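PDB 6XSX: ZmpA Glycopeptidase from Clostridium perfringens, which probably cleaves the polypeptide backbone of glycosylated proteins as an M60-family metallopeptidase, the fragment here being the catalytic module of a longer multidomain protein. Local coordinates for residues Tyr53-Ser57 / Asp172-Pro176; Leu162-Val166 / Ala192-Leu196. All coordinates share one frame; numbering follows the deposited sequence.

Contact 1: Tyr53-Ser57 / Asp172-Pro176; sequences YAVKS and DPQLP
Lys-56, the last residue of strand 49-56, reaches from the mixed sheet to the type I beta turn Asp-172 to Leu-175, which follows helix 155-171. The close-packed part lies at the other end of the contact, where buried Ala-54 meets buried Pro-176: the methyl CB of Ala-54 sits 3.7 Å from CG of the proline ring, and Ala-117 of the neighbouring strand also touches that proline. Leu-175 precedes the proline; its CD2 is 4.0 Å from CE of Lys-56, and its side chain also touches Leu-168 and Leu-169 of helix 155-171.

The outer side is polar, and Gln-174 there is exposed. The lysine chain is extended beyond CG (chi2 176°, chi3 -176°), which carries its ammonium out to the turn. Lys-56 NZ meets the syn lone pair of Asp-172 OD2 in a salt bridge modelled rather short, at 2.5 Å, and makes a hydrogen bond of 2.7 Å to Gln-174 OE1, in the carbonyl plane. Two side chains of one turn thus share a single ammonium group. The carboxylate is itself tied to the turn: Asp-172 OD1 closes an Asx turn by accepting from Gln-174 N at 3.2 Å, the donor standing 42° out of the carboxylate plane.

Contact 2: Leu162-Val166 / Ala192-Leu196; sequences LEEYV and ATYAL
Leu-162 and Leu-196 face each other from two helices, 155-171 and 192-202, and the first shell is apolar. The two methyls of Leu-162 divide the work. CD1 lies over the backbone of the partner helix, 3.9 Å from Leu-196 CA, and also touches the CB atoms of Ala-195 and Leu-196; CD2 reaches one turn back, 3.7 Å from Ala-192 CB. Val-166, one turn further along its own helix, makes the second apolar approach: its CG2 approaches Leu-196 CD2 at 3.8 Å and the carbonyl oxygen of Ala-192 at the same distance. With CG1 anti to the backbone N (chi1 171°), the other methyl is directed to Thr-193, 4.2 Å from its CG2. The small Ala-192 also receives Tyr-165, whose CD2 stands 4.1 Å from Ala-192 CB.

At the outer border Glu-163 bends at chi2 (-80°), folding its carboxylate back across the two methyls of Leu-196, with OE1 3.6 Å from CD2. Its other oxygen, OE2, makes a salt bridge with Lys-200, one turn beyond Leu-196, a bond that probably helps to hold the carboxylate there, although Glu-163 also meets a crystal neighbour.

In the next shell, Thr-193 OG1 is hydrogen-bonded to Asp-177 near the start of helix 192-202, and Phe-179 of strand 179-182 packs against Leu-162 and Ala-195. Pro-146 of strand 143-149 touches Leu-162 and Tyr-165, so the sheet backs the inner side of the pair.

The segment axes approach to 9.6 Å and their directions differ by 141°, a roughly antiparallel pairing of two helices layered on a mixed sheet within the M60 peptidase region.

The two contacts are neighbours, their centres about 14 Å apart, and their segments alternate along the chain: 53-57, 162-166, 172-176, 192-196. Helix 155-171 carries a segment of contact 2 and leads directly into the turn of contact 1, while strand 49-56 belongs to the mixed sheet on which both helices of contact 2 lie. A direct link joins them, Tyr-165 OH approaching Pro-176 O at 2.7 Å, a probable hydrogen bond. Together they join the middle of helix 155-171 and the turn after it to helix 192-202 and strand 49-56, with centres about 33 Å (contact 1) and 29 Å (contact 2) from the centre of the chain.

Contact 1: Tyr53-Ser57 / Asp172-Pro176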
ATOM      1  N   TYR A  53      19.181  -6.346  21.176  1.00 18.36           N
ATOM      2  CA  TYR A  53      19.450  -5.737  22.470  1.00 18.88           C
ATOM      3  C   TYR A  53      18.423  -4.669  22.834  1.00 19.50           C
ATOM      4  O   TYR A  53      18.050  -3.840  22.004  1.00 19.01           O
ATOM      5  CB  TYR A  53      20.839  -5.101  22.522  1.00 20.30           C
ATOM      6  CG  TYR A  53      21.969  -6.099  22.471  1.00 20.98           C
ATOM      7  CD1 TYR A  53      22.050  -7.140  23.391  1.00 22.13           C
ATOM      8  CD2 TYR A  53      22.949  -6.005  21.498  1.00 21.20           C
ATOM      9  CE1 TYR A  53      23.082  -8.068  23.337  1.00 24.35           C
ATOM     10  CE2 TYR A  53      23.987  -6.923  21.432  1.00 22.62           C
ATOM     11  CZ  TYR A  53      24.048  -7.960  22.348  1.00 23.69           C
ATOM     12  OH  TYR A  53      25.070  -8.861  22.288  1.00 26.68           O
ATOM     13  N   ALA A  54      18.029  -4.695  24.114  1.00 18.53           N
ATOM     14  CA  ALA A  54      17.181  -3.695  24.738  1.00 19.89           C
ATOM     15  C   ALA A  54      18.013  -2.865  25.708  1.00 18.99           C
ATOM     16  O   ALA A  54      18.949  -3.378  26.315  1.00 20.27           O
ATOM     17  CB  ALA A  54      16.035  -4.357  25.463  1.00 18.19           C
ATOM     18  N   VAL A  55      17.635  -1.591  25.854  1.00 17.76           N
ATOM     19  CA  VAL A  55      18.272  -0.691  26.802  1.00 17.48           C
ATOM     20  C   VAL A  55      17.204   0.185  27.458  1.00 17.70           C
ATOM     21  O   VAL A  55      16.111   0.357  26.913  1.00 18.13           O
ATOM     22  CB  VAL A  55      19.353   0.169  26.112  1.00 17.15           C
ATOM     23  CG1 VAL A  55      20.601  -0.643  25.782  1.00 17.60           C
ATOM     24  CG2 VAL A  55      18.813   0.852  24.860  1.00 17.28           C
ATOM     25  N   LYS A  56      17.556   0.727  28.631  1.00 17.36           N
ATOM     26  CA  LYS A  56      16.797   1.743  29.334  1.00 17.53           C
ATOM     27  C   LYS A  56      17.428   3.101  29.050  1.00 18.42           C
ATOM     28  O   LYS A  56      18.652   3.215  29.035  1.00 17.46           O
ATOM     29  CB  LYS A  56      16.878   1.501  30.847  1.00 17.73           C
ATOM     30  CG  LYS A  56      16.318   0.172  31.323  1.00 17.40           C
ATOM     31  CD  LYS A  56      16.494  -0.061  32.804  1.00 18.73           C
ATOM     32  CE  LYS A  56      16.003  -1.440  33.207  1.00 19.40           C
ATOM     33  NZ  LYS A  56      15.951  -1.601  34.678  1.00 19.08           N
ATOM     34  N   SER A  57      16.585   4.132  28.863  1.00 18.06           N
ATOM     35  CA  SER A  57      17.076   5.495  28.755  1.00 19.02           C
ATOM     36  C   SER A  57      17.956   5.801  29.965  1.00 19.44           C
ATOM     37  O   SER A  57      17.603   5.445  31.082  1.00 19.54           O
ATOM     38  CB  SER A  57      15.940   6.491  28.608  1.00 19.41           C
ATOM     39  OG  SER A  57      15.397   6.451  27.280  1.00 20.60           O
ATOM     40  N   ASP A 172      10.862  -6.314  36.198  1.00 27.73           N
ATOM     41  CA  ASP A 172      11.505  -5.033  35.939  1.00 26.42           C
ATOM     42  C   ASP A 172      10.688  -4.255  34.907  1.00 26.12           C
ATOM     43  O   ASP A 172      10.929  -4.368  33.699  1.00 24.89           O
ATOM     44  CB  ASP A 172      12.969  -5.192  35.520  1.00 25.33           C
ATOM     45  CG  ASP A 172      13.706  -3.866  35.388  1.00 27.34           C
ATOM     46  OD1 ASP A 172      13.076  -2.809  35.610  1.00 28.22           O
ATOM     47  OD2 ASP A 172      14.905  -3.891  35.053  1.00 27.70           O
ATOM     48  N   PRO A 173       9.692  -3.459  35.364  1.00 25.13           N
ATOM     49  CA  PRO A 173       8.840  -2.667  34.473  1.00 25.41           C
ATOM     50  C   PRO A 173       9.527  -1.496  33.766  1.00 24.64           C
ATOM     51  O   PRO A 173       8.903  -0.848  32.927  1.00 25.04           O
ATOM     52  CB  PRO A 173       7.739  -2.118  35.410  1.00 25.34           C
ATOM     53  CG  PRO A 173       7.824  -2.973  36.655  1.00 24.95           C
ATOM     54  CD  PRO A 173       9.296  -3.314  36.777  1.00 25.44           C
ATOM     55  N   GLN A 174      10.797  -1.226  34.106  1.00 23.67           N
ATOM     56  CA  GLN A 174      11.578  -0.192  33.440  1.00 24.17           C
ATOM     57  C   GLN A 174      12.075  -0.683  32.078  1.00 23.39           C
ATOM     58  O   GLN A 174      12.565   0.130  31.288  1.00 22.19           O
ATOM     59  CB  GLN A 174      12.836   0.182  34.232  1.00 26.55           C
ATOM     60  CG  GLN A 174      12.613   1.008  35.494  1.00 30.70           C
ATOM     61  CD  GLN A 174      13.890   1.153  36.301  1.00 35.55           C
ATOM     62  OE1 GLN A 174      14.854   0.389  36.153  1.00 34.92           O
ATOM     63  NE2 GLN A 174      13.907   2.136  37.190  1.00 35.95           N
ATOM     64  N   LEU A 175      12.032  -2.008  31.846  1.00 21.42           N
ATOM     65  CA  LEU A 175      12.436  -2.595  30.569  1.00 21.61           C
ATOM     66  C   LEU A 175      11.400  -2.275  29.491  1.00 20.49           C
ATOM     67  O   LEU A 175      10.225  -2.121  29.803  1.00 21.00           O
ATOM     68  CB  LEU A 175      12.562  -4.117  30.716  1.00 21.22           C
ATOM     69  CG  LEU A 175      13.799  -4.628  31.450  1.00 21.53           C
ATOM     70  CD1 LEU A 175      13.676  -6.124  31.700  1.00 22.14           C
ATOM     71  CD2 LEU A 175      15.068  -4.338  30.660  1.00 21.08           C
ATOM     72  N   PRO A 176      11.766  -2.212  28.183  1.00 20.31           N
ATOM     73  CA  PRO A 176      10.777  -1.959  27.131  1.00 18.78           C
ATOM     74  C   PRO A 176       9.917  -3.203  26.885  1.00 18.48           C
ATOM     75  O   PRO A 176      10.434  -4.318  26.843  1.00 18.04           O
ATOM     76  CB  PRO A 176      11.656  -1.677  25.906  1.00 18.41           C
ATOM     77  CG  PRO A 176      12.868  -2.544  26.143  1.00 18.66           C
ATOM     78  CD  PRO A 176      13.116  -2.447  27.641  1.00 18.60           C
TER

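Contact 2: Leu162-Val166 / Ala192-Leu196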
ATOM      1  N   LEU A 162       9.916 -15.314  24.386  1.00 22.47           N
ATOM      2  CA  LEU A 162       8.815 -14.411  24.685  1.00 22.62           C
ATOM      3  C   LEU A 162       8.259 -14.693  26.081  1.00 22.44           C
ATOM      4  O   LEU A 162       7.998 -13.759  26.837  1.00 21.44           O
ATOM      5  CB  LEU A 162       7.726 -14.555  23.617  1.00 23.62           C
ATOM      6  CG  LEU A 162       7.631 -13.423  22.592  1.00 24.28           C
ATOM      7  CD1 LEU A 162       6.429 -13.634  21.699  1.00 25.92           C
ATOM      8  CD2 LEU A 162       7.519 -12.066  23.268  1.00 23.68           C
ATOM      9  N   GLU A 163       8.075 -15.982  26.412  1.00 23.39           N
ATOM     10  CA  GLU A 163       7.585 -16.378  27.726  1.00 23.91           C
ATOM     11  C   GLU A 163       8.534 -15.848  28.799  1.00 23.79           C
ATOM     12  O   GLU A 163       8.089 -15.290  29.792  1.00 24.41           O
ATOM     13  CB  GLU A 163       7.393 -17.896  27.833  1.00 24.21           C
ATOM     14  CG  GLU A 163       6.231 -18.443  27.009  1.00 25.65           C
ATOM     15  CD  GLU A 163       4.834 -18.296  27.595  1.00 26.27           C
ATOM     16  OE1 GLU A 163       4.698 -17.680  28.670  1.00 26.45           O
ATOM     17  OE2 GLU A 163       3.872 -18.803  26.968  1.00 29.67           O
ATOM     18  N   GLU A 164       9.845 -15.983  28.574  1.00 25.76           N
ATOM     19  CA  GLU A 164      10.819 -15.607  29.590  1.00 27.81           C
ATOM     20  C   GLU A 164      10.821 -14.094  29.786  1.00 26.02           C
ATOM     21  O   GLU A 164      10.960 -13.619  30.914  1.00 26.19           O
ATOM     22  CB  GLU A 164      12.223 -16.056  29.190  1.00 31.86           C
ATOM     23  CG  GLU A 164      12.344 -17.551  28.996  1.00 38.45           C
ATOM     24  CD  GLU A 164      13.203 -18.197  30.057  1.00 45.30           C
ATOM     25  OE1 GLU A 164      12.811 -18.136  31.248  1.00 45.93           O
ATOM     26  OE2 GLU A 164      14.281 -18.720  29.692  1.00 48.08           O
ATOM     27  N   TYR A 165      10.675 -13.349  28.679  1.00 23.99           N
ATOM     28  CA  TYR A 165      10.854 -11.902  28.710  1.00 22.35           C
ATOM     29  C   TYR A 165       9.632 -11.225  29.319  1.00 21.46           C
ATOM     30  O   TYR A 165       9.766 -10.234  30.038  1.00 21.83           O
ATOM     31  CB  TYR A 165      11.179 -11.337  27.322  1.00 20.66           C
ATOM     32  CG  TYR A 165      11.548  -9.871  27.322  1.00 20.38           C
ATOM     33  CD1 TYR A 165      12.854  -9.460  27.579  1.00 19.38           C
ATOM     34  CD2 TYR A 165      10.592  -8.892  27.085  1.00 19.71           C
ATOM     35  CE1 TYR A 165      13.202  -8.117  27.592  1.00 19.14           C
ATOM     36  CE2 TYR A 165      10.927  -7.544  27.075  1.00 19.49           C
ATOM     37  CZ  TYR A 165      12.236  -7.159  27.325  1.00 19.73           C
ATOM     38  OH  TYR A 165      12.560  -5.835  27.337  1.00 19.91           O
ATOM     39  N   VAL A 166       8.442 -11.753  29.011  1.00 21.75           N
ATOM     40  CA  VAL A 166       7.220 -11.240  29.607  1.00 23.00           C
ATOM     41  C   VAL A 166       7.303 -11.399  31.131  1.00 24.86           C
ATOM     42  O   VAL A 166       6.908 -10.500  31.881  1.00 23.54           O
ATOM     43  CB  VAL A 166       5.970 -11.896  28.988  1.00 22.77           C
ATOM     44  CG1 VAL A 166       4.698 -11.537  29.742  1.00 21.64           C
ATOM     45  CG2 VAL A 166       5.836 -11.539  27.508  1.00 22.33           C
ATOM     46  N   ALA A 192       5.841  -7.125  23.554  1.00 16.97           N
ATOM     47  CA  ALA A 192       6.072  -8.531  23.864  1.00 17.78           C
ATOM     48  C   ALA A 192       4.810  -9.168  24.455  1.00 18.61           C
ATOM     49  O   ALA A 192       4.480 -10.309  24.132  1.00 18.51           O
ATOM     50  CB  ALA A 192       7.253  -8.676  24.793  1.00 16.60           C
ATOM     51  N   THR A 193       4.120  -8.418  25.320  1.00 18.91           N
ATOM     52  CA  THR A 193       2.956  -8.912  26.037  1.00 21.06           C
ATOM     53  C   THR A 193       1.830  -9.230  25.055  1.00 22.15           C
ATOM     54  O   THR A 193       1.180 -10.275  25.165  1.00 21.66           O
ATOM     55  CB  THR A 193       2.521  -7.951  27.152  1.00 20.80           C
ATOM     56  OG1 THR A 193       2.296  -6.689  26.531  1.00 22.02           O
ATOM     57  CG2 THR A 193       3.561  -7.787  28.242  1.00 20.48           C
ATOM     58  N   TYR A 194       1.624  -8.335  24.081  1.00 21.90           N
ATOM     59  CA  TYR A 194       0.607  -8.554  23.065  1.00 21.31           C
ATOM     60  C   TYR A 194       1.018  -9.697  22.136  1.00 21.64           C
ATOM     61  O   TYR A 194       0.214 -10.584  21.848  1.00 20.53           O
ATOM     62  CB  TYR A 194       0.312  -7.262  22.297  1.00 22.11           C
ATOM     63  CG  TYR A 194      -0.850  -7.390  21.348  1.00 22.17           C
ATOM     64  CD1 TYR A 194      -0.737  -8.132  20.180  1.00 21.46           C
ATOM     65  CD2 TYR A 194      -2.066  -6.789  21.625  1.00 22.14           C
ATOM     66  CE1 TYR A 194      -1.803  -8.270  19.310  1.00 20.78           C
ATOM     67  CE2 TYR A 194      -3.141  -6.911  20.758  1.00 21.63           C
ATOM     68  CZ  TYR A 194      -3.006  -7.654  19.597  1.00 21.88           C
ATOM     69  OH  TYR A 194      -4.060  -7.792  18.737  1.00 22.41           O
ATOM     70  N   ALA A 195       2.271  -9.670  21.665  1.00 20.65           N
ATOM     71  CA  ALA A 195       2.760 -10.683  20.741  1.00 20.43           C
ATOM     72  C   ALA A 195       2.555 -12.082  21.319  1.00 20.94           C
ATOM     73  O   ALA A 195       2.100 -12.979  20.614  1.00 21.05           O
ATOM     74  CB  ALA A 195       4.211 -10.437  20.406  1.00 19.36           C
ATOM     75  N   LEU A 196       2.900 -12.269  22.601  1.00 22.29           N
ATOM     76  CA  LEU A 196       2.861 -13.601  23.190  1.00 23.71           C
ATOM     77  C   LEU A 196       1.416 -14.104  23.262  1.00 23.89           C
ATOM     78  O   LEU A 196       1.150 -15.255  22.920  1.00 24.32           O
ATOM     79  CB  LEU A 196       3.557 -13.599  24.558  1.00 22.53           C
ATOM     80  CG  LEU A 196       3.430 -14.900  25.355  1.00 24.13           C
ATOM     81  CD1 LEU A 196       4.050 -16.084  24.610  1.00 23.68           C
ATOM     82  CD2 LEU A 196       4.059 -14.755  26.731  1.00 23.54           C
TER